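Local coordinates for protein Pre-mRNA splicing factor PRP8 (Cyanidioschyzon merolae, PDB 6NQI) that probably binds U2, U5 and U6 snRNAs and intronic pre-mRNA in the spliceosome, this chain being the RNase H-like domain of the protein, at residues Gly26-Trp31 with Trp60-His65; Glu76-Gly81 with Thr100-Ile105; Ala121-Arg126 with Arg172-Val177. All blocks are in the same frame, centred on the assembly; numbering follows the deposited sequence.

Contact 1. Residues Gly26-Trp31 with Trp60-His65; sequences GVIWIW and WKCAEH
I28 and I30 of one strand meet C62 and H65 of a helix, a helix-on-sheet packing in the RNase H-like domain of Prp8. The evidence is geometric: strand and helix axes pass 10.3 Å apart at a signed angle of -41°, and CB of I28, of I30 and of H65 each point towards the other segment. From CB, the side chain of I28 divides. CG2, anti to the backbone N, lies against the imidazole of H65, 3.7 Å from its ND1. The other branch, through CG1, leads away from the backbone in an extended form (chi2 177°) and ends at CD1, which rests beside the helix backbone, 4.0 Å from CA of C62, with CB of C62 about as near. I28 and H65 thus run past each other in opposite directions, whereas I30 and H65 come from opposite directions, with CD1 of I30 set obliquely to the ring. No hydrogen bond joins the two segments. D16 and K41, on the neighbouring strands 11-21 and 37-43, touch C62 and H65 respectively, so the helix spans more than one strand of the sheet. C62 is modified: its SG is covalently linked to a beta-mercaptoethanol molecule, probably from crystallisation. On the imidazole, CE1 of H65 carries the approach of I30, 3.5 Å from CD1 of I30.

Contact 2. Residues Glu76-Gly81 with Thr100-Ile105; sequences EELPRG and TEYAKI
The phenol ring of Y102 receives L78 at its edge: CD2 of L78 lies near the ring plane, 3.8 Å from CE1 of Y102. One face of the ring is covered from within its own segment, where CG of E101 stands 3.5 Å above the plane, over the ring centre. The leucine and tyrosine side chains cross at about a right angle, which fits a methyl set against the rim of the ring rather than a stack. With chi1 at -43°, CG of Y102 lies beside its own backbone N, and this swings the ring over towards L78 although its CB does not point there. Helix 54-71 supplies further neighbours of the ring through L67, L70 and R71, and its L70 also touches P79.

The second point of contact is I105. Its CG2 sits 3.9 Å from the carbonyl O of P79, a van der Waals approach to a polar atom, and 4.4 Å from CA of G81. No hydrogen bond crosses between the segments, so van der Waals packing joins these two segments. The shape of 100-105 has its own internal support: OG1 of T100 accepts from the backbone N of Y102 at 3.1 Å, an ST turn, and a type I turn from T100 to A103 runs on into a type II turn from Y102 to I105. The latter is closed by a weak bond from N of I105 to O of Y102.

Each segment leads into a strand, 81-84 and 107-108, which are parallel neighbours in the sheet with helix 90-97 between them in sequence: two strand-entry loops packed together at one end of a beta-alpha-beta crossover.

Contact 3. Residues Ala121-Arg126 with Arg172-Val177; sequences ALPEIR and RVLQLV
Chi1 of L174, at -75°, places CG anti to its carbonyl carbon; the extended chi2 sends CD1 on towards the carbonyl O of A121 and turns CD2 to the side, where it meets L122 and P123. L122 has a similar first torsion (-66°), which brings its CD2 within 4.1 Å of CD2 of L174, although its CB starts off in another direction; the two leucines cross obliquely. P123 is met more directly: it and L174 reach towards each other, and CD of the pyrrolidine ring comes to 3.6 Å from CD2 of L174. The other methyl, CD1 of L174, lies 3.5 Å from the carbonyl O of A121. One leucine from helix 170-176 thus engages three successive residues where helix 123-130 starts. L122 is the N-cap residue and P123 opens the helix; the first turn is closed by the bond from N of R126 to O of L122, at 3.0 Å. Beyond this pair of segments, L122 also packs on L166 of helix 152-168 and on W178, L195 and W196. With an alanine here instead of L174, CD of P123 and CD2 of L122 would probably lose the methyl they share, and a gap would open between the two helix ends. No hydrogen bond or charge pair crosses between the segments, so what joins them is apolar packing, and across this contact the carbonyl O of A121 meets a methyl.

In the fold
The three contacts follow one another along the chain without interleaving, all within the PRP8 domain IV core. Contact 1 lies deepest, its centre about 9 Å from that of the chain, with helix 54-71 against the mixed sheet. Contact 2, with its centre about 17 Å from that of contact 1, joins loops leading to strands 81-84 and 107-108, and the same helix 54-71 borders it. Contact 3 lies on the other side of the chain's centre from both, about 33 Å from contact 2 between centres. Strand 24-32 links contacts 1 and 3: CH2 of W29 meets CG2 of I125 at 3.5 Å. Helical layers therefore pack on both faces of one sheet.

Contact 1. Residues Gly26-Trp31 with Trp60-His65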
loop_
_atom_site.group_PDB
_atom_site.type_symbol
_atom_site.label_atom_id
_atom_site.label_comp_id
_atom_site.label_asym_id
_atom_site.label_seq_id
_atom_site.Cartn_x
_atom_site.Cartn_y
_atom_site.Cartn_z
ATOM N N GLY A 26 -0.425 -1.129 -13.939
ATOM C CA GLY A 26 0.228 -0.728 -12.708
ATOM C C GLY A 26 -0.666 -0.901 -11.489
ATOM O O GLY A 26 -1.772 -1.438 -11.563
ATOM N N VAL A 27 -0.169 -0.418 -10.343
ATOM C CA VAL A 27 -0.875 -0.516 -9.059
ATOM C C VAL A 27 -0.536 0.710 -8.218
ATOM O O VAL A 27 0.590 1.215 -8.259
ATOM C CB VAL A 27 -0.521 -1.821 -8.297
ATOM C CG1 VAL A 27 -1.008 -1.768 -6.872
ATOM C CG2 VAL A 27 -1.158 -3.025 -8.951
ATOM N N ILE A 28 -1.515 1.196 -7.459
ATOM C CA ILE A 28 -1.300 2.160 -6.382
ATOM C C ILE A 28 -1.661 1.492 -5.054
ATOM O O ILE A 28 -2.747 0.911 -4.916
ATOM C CB ILE A 28 -2.128 3.442 -6.586
ATOM C CG1 ILE A 28 -1.673 4.167 -7.847
ATOM C CG2 ILE A 28 -2.050 4.353 -5.293
ATOM C CD1 ILE A 28 -2.482 5.388 -8.167
ATOM N N TRP A 29 -0.739 1.539 -4.091
ATOM C CA TRP A 29 -0.940 0.899 -2.793
ATOM C C TRP A 29 -1.286 1.907 -1.709
ATOM O O TRP A 29 -0.675 2.976 -1.636
ATOM C CB TRP A 29 0.323 0.162 -2.364
ATOM C CG TRP A 29 0.987 -0.572 -3.451
ATOM C CD1 TRP A 29 1.914 -0.088 -4.322
ATOM C CD2 TRP A 29 0.829 -1.954 -3.756
ATOM N NE1 TRP A 29 2.323 -1.082 -5.173
ATOM C CE2 TRP A 29 1.672 -2.239 -4.839
ATOM C CE3 TRP A 29 0.055 -2.984 -3.210
ATOM C CZ2 TRP A 29 1.756 -3.505 -5.397
ATOM C CZ3 TRP A 29 0.136 -4.240 -3.768
ATOM C CH2 TRP A 29 0.983 -4.491 -4.846
ATOM N N ILE A 30 -2.207 1.527 -0.820
ATOM C CA ILE A 30 -2.454 2.270 0.425
ATOM C C ILE A 30 -2.438 1.291 1.598
ATOM O O ILE A 30 -3.353 0.469 1.738
ATOM C CB ILE A 30 -3.784 3.034 0.406
ATOM C CG1 ILE A 30 -3.811 4.059 -0.727
ATOM C CG2 ILE A 30 -4.038 3.691 1.804
ATOM C CD1 ILE A 30 -5.102 4.790 -0.783
ATOM N N TRP A 31 -1.439 1.421 2.469
ATOM C CA TRP A 31 -1.312 0.619 3.683
ATOM C C TRP A 31 -1.880 1.420 4.849
ATOM O O TRP A 31 -1.451 2.551 5.099
ATOM C CB TRP A 31 0.152 0.236 3.924
ATOM C CG TRP A 31 0.452 -0.375 5.273
ATOM C CD1 TRP A 31 -0.372 -1.158 6.026
ATOM C CD2 TRP A 31 1.677 -0.252 6.021
ATOM N NE1 TRP A 31 0.254 -1.517 7.210
ATOM C CE2 TRP A 31 1.513 -0.977 7.223
ATOM C CE3 TRP A 31 2.894 0.397 5.790
ATOM C CZ2 TRP A 31 2.518 -1.068 8.182
ATOM C CZ3 TRP A 31 3.894 0.301 6.753
ATOM C CH2 TRP A 31 3.696 -0.425 7.926
ATOM N N TRP A 60 -1.596 13.178 -10.404
ATOM C CA TRP A 60 -2.975 13.615 -10.258
ATOM C C TRP A 60 -3.924 12.439 -10.078
ATOM O O TRP A 60 -4.875 12.532 -9.291
ATOM C CB TRP A 60 -3.382 14.479 -11.443
ATOM C CG TRP A 60 -2.875 15.875 -11.300
ATOM C CD1 TRP A 60 -1.851 16.460 -11.990
ATOM C CD2 TRP A 60 -3.320 16.841 -10.353
ATOM N NE1 TRP A 60 -1.658 17.751 -11.557
ATOM C CE2 TRP A 60 -2.545 18.005 -10.546
ATOM C CE3 TRP A 60 -4.306 16.839 -9.361
ATOM C CZ2 TRP A 60 -2.733 19.157 -9.790
ATOM C CZ3 TRP A 60 -4.496 17.976 -8.621
ATOM C CH2 TRP A 60 -3.712 19.126 -8.834
ATOM N N LYS A 61 -3.697 11.325 -10.791
ATOM C CA LYS A 61 -4.519 10.138 -10.547
ATOM C C LYS A 61 -4.331 9.610 -9.128
ATOM O O LYS A 61 -5.293 9.163 -8.494
ATOM C CB LYS A 61 -4.244 9.027 -11.570
ATOM C CG LYS A 61 -4.948 9.226 -12.921
ATOM C CD LYS A 61 -5.409 7.896 -13.525
ATOM C CE LYS A 61 -6.867 7.543 -13.192
ATOM N NZ LYS A 61 -7.816 8.542 -13.766
ATOM N N CYS A 62 -3.112 9.670 -8.593
ATOM C CA CYS A 62 -2.931 9.237 -7.218
ATOM C C CYS A 62 -3.675 10.151 -6.245
ATOM O O CYS A 62 -4.341 9.673 -5.311
ATOM C CB CYS A 62 -1.451 9.185 -6.871
ATOM S SG CYS A 62 -1.228 8.564 -5.176
ATOM N N ALA A 63 -3.567 11.471 -6.444
ATOM C CA ALA A 63 -4.291 12.418 -5.594
ATOM C C ALA A 63 -5.796 12.171 -5.651
ATOM O O ALA A 63 -6.487 12.164 -4.620
ATOM C CB ALA A 63 -3.960 13.846 -6.023
ATOM N N GLU A 64 -6.330 11.982 -6.863
ATOM C CA GLU A 64 -7.759 11.742 -7.006
ATOM C C GLU A 64 -8.165 10.416 -6.354
ATOM O O GLU A 64 -9.237 10.320 -5.735
ATOM C CB GLU A 64 -8.125 11.798 -8.490
ATOM C CG GLU A 64 -9.599 12.000 -8.745
ATOM C CD GLU A 64 -10.416 10.725 -8.669
ATOM O OE1 GLU A 64 -9.825 9.609 -8.770
ATOM O OE2 GLU A 64 -11.666 10.846 -8.536
ATOM N N HIS A 65 -7.299 9.401 -6.432
ATOM C CA HIS A 65 -7.605 8.115 -5.807
ATOM C C HIS A 65 -7.670 8.236 -4.290
ATOM O O HIS A 65 -8.622 7.750 -3.665
ATOM C CB HIS A 65 -6.569 7.060 -6.232
ATOM C CG HIS A 65 -6.655 5.772 -5.464
ATOM N ND1 HIS A 65 -5.600 5.274 -4.720
ATOM C CD2 HIS A 65 -7.681 4.901 -5.291
ATOM C CE1 HIS A 65 -5.965 4.140 -4.145
ATOM N NE2 HIS A 65 -7.227 3.898 -4.465
#

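Contact 2. Residues Glu76-Gly81 with Thr100-Ile105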
loop_
_atom_site.group_PDB
_atom_site.type_symbol
_atom_site.label_atom_id
_atom_site.label_comp_id
_atom_site.label_asym_id
_atom_site.label_seq_id
_atom_site.Cartn_x
_atom_site.Cartn_y
_atom_site.Cartn_z
ATOM N N GLU A 76 -15.308 8.006 11.712
ATOM C CA GLU A 76 -14.507 7.329 12.731
ATOM C C GLU A 76 -13.356 6.507 12.154
ATOM O O GLU A 76 -12.482 6.082 12.913
ATOM C CB GLU A 76 -15.397 6.482 13.650
ATOM C CG GLU A 76 -16.336 7.328 14.562
ATOM C CD GLU A 76 -17.626 7.781 13.900
ATOM O OE1 GLU A 76 -17.637 7.925 12.654
ATOM O OE2 GLU A 76 -18.613 8.019 14.644
ATOM N N GLU A 77 -13.326 6.243 10.852
ATOM C CA GLU A 77 -12.253 5.438 10.286
ATOM C C GLU A 77 -11.354 6.243 9.353
ATOM O O GLU A 77 -10.567 5.662 8.597
ATOM C CB GLU A 77 -12.814 4.236 9.537
ATOM C CG GLU A 77 -13.429 3.140 10.375
ATOM C CD GLU A 77 -13.941 2.016 9.479
ATOM O OE1 GLU A 77 -15.172 1.790 9.447
ATOM O OE2 GLU A 77 -13.103 1.385 8.778
ATOM N N LEU A 78 -11.444 7.567 9.404
ATOM C CA LEU A 78 -10.583 8.406 8.589
ATOM C C LEU A 78 -9.168 8.358 9.147
ATOM O O LEU A 78 -8.987 8.283 10.362
ATOM C CB LEU A 78 -11.080 9.842 8.606
ATOM C CG LEU A 78 -12.411 10.108 7.902
ATOM C CD1 LEU A 78 -12.834 11.549 8.163
ATOM C CD2 LEU A 78 -12.332 9.799 6.411
ATOM N N PRO A 79 -8.150 8.388 8.306
ATOM C CA PRO A 79 -6.787 8.365 8.834
ATOM C C PRO A 79 -6.451 9.653 9.578
ATOM O O PRO A 79 -6.939 10.735 9.253
ATOM C CB PRO A 79 -5.925 8.191 7.577
ATOM C CG PRO A 79 -6.722 8.783 6.509
ATOM C CD PRO A 79 -8.152 8.447 6.835
ATOM N N ARG A 80 -5.632 9.514 10.613
ATOM C CA ARG A 80 -5.127 10.673 11.336
ATOM C C ARG A 80 -3.943 11.324 10.635
ATOM O O ARG A 80 -3.532 12.416 11.033
ATOM C CB ARG A 80 -4.787 10.283 12.782
ATOM C CG ARG A 80 -6.050 10.078 13.610
ATOM C CD ARG A 80 -5.776 9.345 14.896
ATOM N NE ARG A 80 -6.132 10.139 16.084
ATOM C CZ ARG A 80 -5.861 9.771 17.337
ATOM N NH1 ARG A 80 -5.221 8.627 17.578
ATOM N NH2 ARG A 80 -6.228 10.548 18.361
ATOM N N GLY A 81 -3.389 10.677 9.617
ATOM C CA GLY A 81 -2.337 11.241 8.790
ATOM C C GLY A 81 -2.244 10.495 7.475
ATOM O O GLY A 81 -2.716 9.359 7.351
ATOM N N THR A 100 -12.736 20.735 1.398
ATOM C CA THR A 100 -13.436 19.529 1.827
ATOM C C THR A 100 -13.204 19.236 3.307
ATOM O O THR A 100 -12.265 19.735 3.935
ATOM C CB THR A 100 -12.984 18.322 1.007
ATOM O OG1 THR A 100 -11.741 17.837 1.534
ATOM C CG2 THR A 100 -12.796 18.714 -0.441
ATOM N N GLU A 101 -14.031 18.326 3.834
ATOM C CA GLU A 101 -13.933 17.889 5.224
ATOM C C GLU A 101 -12.617 17.192 5.527
ATOM O O GLU A 101 -12.277 17.010 6.706
ATOM C CB GLU A 101 -15.117 16.967 5.524
ATOM C CG GLU A 101 -15.263 15.807 4.513
ATOM C CD GLU A 101 -16.518 14.967 4.739
ATOM O OE1 GLU A 101 -16.623 14.333 5.812
ATOM O OE2 GLU A 101 -17.404 14.955 3.849
ATOM N N TYR A 102 -11.875 16.795 4.493
ATOM C CA TYR A 102 -10.608 16.096 4.649
ATOM C C TYR A 102 -9.427 17.054 4.625
ATOM O O TYR A 102 -8.275 16.611 4.737
ATOM C CB TYR A 102 -10.452 15.011 3.562
ATOM C CG TYR A 102 -11.733 14.233 3.343
ATOM C CD1 TYR A 102 -12.140 13.259 4.247
ATOM C CD2 TYR A 102 -12.543 14.486 2.238
ATOM C CE1 TYR A 102 -13.312 12.564 4.066
ATOM C CE2 TYR A 102 -13.714 13.788 2.044
ATOM C CZ TYR A 102 -14.093 12.826 2.960
ATOM O OH TYR A 102 -15.264 12.127 2.767
ATOM N N ALA A 103 -9.675 18.351 4.451
ATOM C CA ALA A 103 -8.598 19.288 4.681
ATOM C C ALA A 103 -8.284 19.265 6.168
ATOM O O ALA A 103 -9.101 18.833 6.991
ATOM C CB ALA A 103 -8.972 20.679 4.195
ATOM N N LYS A 104 -7.073 19.693 6.504
ATOM C CA LYS A 104 -6.559 19.697 7.876
ATOM C C LYS A 104 -6.357 18.272 8.397
ATOM O O LYS A 104 -6.263 18.049 9.614
ATOM C CB LYS A 104 -7.476 20.497 8.811
ATOM C CG LYS A 104 -7.730 21.937 8.305
ATOM C CD LYS A 104 -6.452 22.723 8.013
ATOM C CE LYS A 104 -6.745 24.194 7.706
ATOM N NZ LYS A 104 -7.086 25.009 8.906
ATOM N N ILE A 105 -6.315 17.308 7.470
ATOM C CA ILE A 105 -5.703 16.010 7.693
ATOM C C ILE A 105 -4.245 16.139 7.254
ATOM O O ILE A 105 -3.998 16.307 6.043
ATOM C CB ILE A 105 -6.385 14.883 6.909
ATOM C CG1 ILE A 105 -7.804 14.631 7.388
ATOM C CG2 ILE A 105 -5.568 13.598 7.008
ATOM C CD1 ILE A 105 -8.457 13.481 6.644
#

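Contact 3. Residues Ala121-Arg126 with Arg172-Val177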
loop_
_atom_site.group_PDB
_atom_site.type_symbol
_atom_site.label_atom_id
_atom_site.label_comp_id
_atom_site.label_asym_id
_atom_site.label_seq_id
_atom_site.Cartn_x
_atom_site.Cartn_y
_atom_site.Cartn_z
ATOM N N ALA A 121 5.560 -8.140 -5.926
ATOM C CA ALA A 121 6.180 -9.449 -6.016
ATOM C C ALA A 121 5.315 -10.586 -5.469
ATOM O O ALA A 121 5.629 -11.751 -5.736
ATOM C CB ALA A 121 7.512 -9.405 -5.266
ATOM N N LEU A 122 4.218 -10.299 -4.763
ATOM C CA LEU A 122 3.393 -11.393 -4.260
ATOM C C LEU A 122 2.586 -11.974 -5.421
ATOM O O LEU A 122 1.967 -11.217 -6.175
ATOM C CB LEU A 122 2.480 -10.888 -3.138
ATOM C CG LEU A 122 3.192 -10.426 -1.834
ATOM C CD1 LEU A 122 2.241 -10.072 -0.683
ATOM C CD2 LEU A 122 4.243 -11.432 -1.330
ATOM N N PRO A 123 2.614 -13.293 -5.635
ATOM C CA PRO A 123 1.998 -13.840 -6.855
ATOM C C PRO A 123 0.489 -13.651 -6.928
ATOM O O PRO A 123 -0.050 -13.485 -8.031
ATOM C CB PRO A 123 2.404 -15.325 -6.823
ATOM C CG PRO A 123 3.603 -15.375 -5.934
ATOM C CD PRO A 123 3.335 -14.332 -4.888
ATOM N N GLU A 124 -0.210 -13.667 -5.792
ATOM C CA GLU A 124 -1.655 -13.464 -5.814
ATOM C C GLU A 124 -1.994 -12.081 -6.362
ATOM O O GLU A 124 -2.915 -11.932 -7.169
ATOM C CB GLU A 124 -2.205 -13.651 -4.400
ATOM C CG GLU A 124 -3.519 -14.403 -4.249
ATOM C CD GLU A 124 -3.437 -15.395 -3.091
ATOM O OE1 GLU A 124 -3.351 -14.935 -1.910
ATOM O OE2 GLU A 124 -3.479 -16.624 -3.357
ATOM N N ILE A 125 -1.243 -11.060 -5.929
ATOM C CA ILE A 125 -1.467 -9.682 -6.361
ATOM C C ILE A 125 -1.052 -9.495 -7.810
ATOM O O ILE A 125 -1.754 -8.860 -8.603
ATOM C CB ILE A 125 -0.682 -8.698 -5.472
ATOM C CG1 ILE A 125 -1.077 -8.802 -4.002
ATOM C CG2 ILE A 125 -0.877 -7.275 -5.989
ATOM C CD1 ILE A 125 -2.519 -8.592 -3.752
ATOM N N ARG A 126 0.140 -9.967 -8.151
ATOM C CA ARG A 126 0.608 -9.852 -9.524
ATOM C C ARG A 126 -0.389 -10.497 -10.489
ATOM O O ARG A 126 -0.734 -9.913 -11.528
ATOM C CB ARG A 126 2.005 -10.455 -9.616
ATOM C CG ARG A 126 2.660 -10.357 -10.946
ATOM C CD ARG A 126 3.875 -11.272 -10.948
ATOM N NE ARG A 126 3.515 -12.635 -10.554
ATOM C CZ ARG A 126 4.385 -13.622 -10.383
ATOM N NH1 ARG A 126 5.683 -13.419 -10.578
ATOM N NH2 ARG A 126 3.951 -14.818 -10.018
ATOM N N ARG A 172 13.640 -15.282 -2.502
ATOM C CA ARG A 172 13.933 -15.936 -1.229
ATOM C C ARG A 172 12.779 -15.766 -0.240
ATOM O O ARG A 172 12.449 -16.694 0.513
ATOM C CB ARG A 172 15.254 -15.385 -0.680
ATOM C CG ARG A 172 16.195 -16.452 -0.111
ATOM C CD ARG A 172 17.565 -15.890 0.275
ATOM N NE ARG A 172 18.194 -15.247 -0.875
ATOM C CZ ARG A 172 19.399 -14.692 -0.867
ATOM N NH1 ARG A 172 20.132 -14.713 0.239
ATOM N NH2 ARG A 172 19.868 -14.124 -1.972
ATOM N N VAL A 173 12.116 -14.605 -0.260
ATOM C CA VAL A 173 10.947 -14.411 0.595
ATOM C C VAL A 173 9.813 -15.317 0.149
ATOM O O VAL A 173 9.153 -15.968 0.969
ATOM C CB VAL A 173 10.489 -12.945 0.563
ATOM C CG1 VAL A 173 9.291 -12.758 1.474
ATOM C CG2 VAL A 173 11.621 -12.036 0.919
ATOM N N LEU A 174 9.567 -15.370 -1.161
ATOM C CA LEU A 174 8.492 -16.203 -1.679
ATOM C C LEU A 174 8.745 -17.666 -1.357
ATOM O O LEU A 174 7.800 -18.423 -1.117
ATOM C CB LEU A 174 8.361 -16.006 -3.184
ATOM C CG LEU A 174 7.702 -14.686 -3.571
ATOM C CD1 LEU A 174 7.679 -14.532 -5.082
ATOM C CD2 LEU A 174 6.315 -14.556 -2.951
ATOM N N GLN A 175 10.016 -18.071 -1.327
ATOM C CA GLN A 175 10.363 -19.460 -1.064
ATOM C C GLN A 175 10.285 -19.800 0.417
ATOM O O GLN A 175 10.061 -20.965 0.772
ATOM C CB GLN A 175 11.775 -19.727 -1.587
ATOM C CG GLN A 175 11.833 -20.185 -3.030
ATOM C CD GLN A 175 13.252 -20.480 -3.480
ATOM O OE1 GLN A 175 14.135 -20.730 -2.655
ATOM N NE2 GLN A 175 13.478 -20.454 -4.794
ATOM N N LEU A 176 10.476 -18.798 1.285
ATOM C CA LEU A 176 10.400 -19.007 2.729
ATOM C C LEU A 176 8.960 -19.000 3.248
ATOM O O LEU A 176 8.615 -19.789 4.135
ATOM C CB LEU A 176 11.228 -17.937 3.425
ATOM C CG LEU A 176 12.706 -18.333 3.434
ATOM C CD1 LEU A 176 13.506 -17.266 4.160
ATOM C CD2 LEU A 176 12.934 -19.742 4.009
ATOM N N VAL A 177 8.101 -18.147 2.683
ATOM C CA VAL A 177 6.686 -18.121 3.028
ATOM C C VAL A 177 5.967 -19.021 2.030
ATOM O O VAL A 177 6.496 -19.326 0.959
ATOM C CB VAL A 177 6.128 -16.677 3.010
ATOM C CG1 VAL A 177 4.966 -16.535 3.958
ATOM C CG2 VAL A 177 7.213 -15.660 3.363
#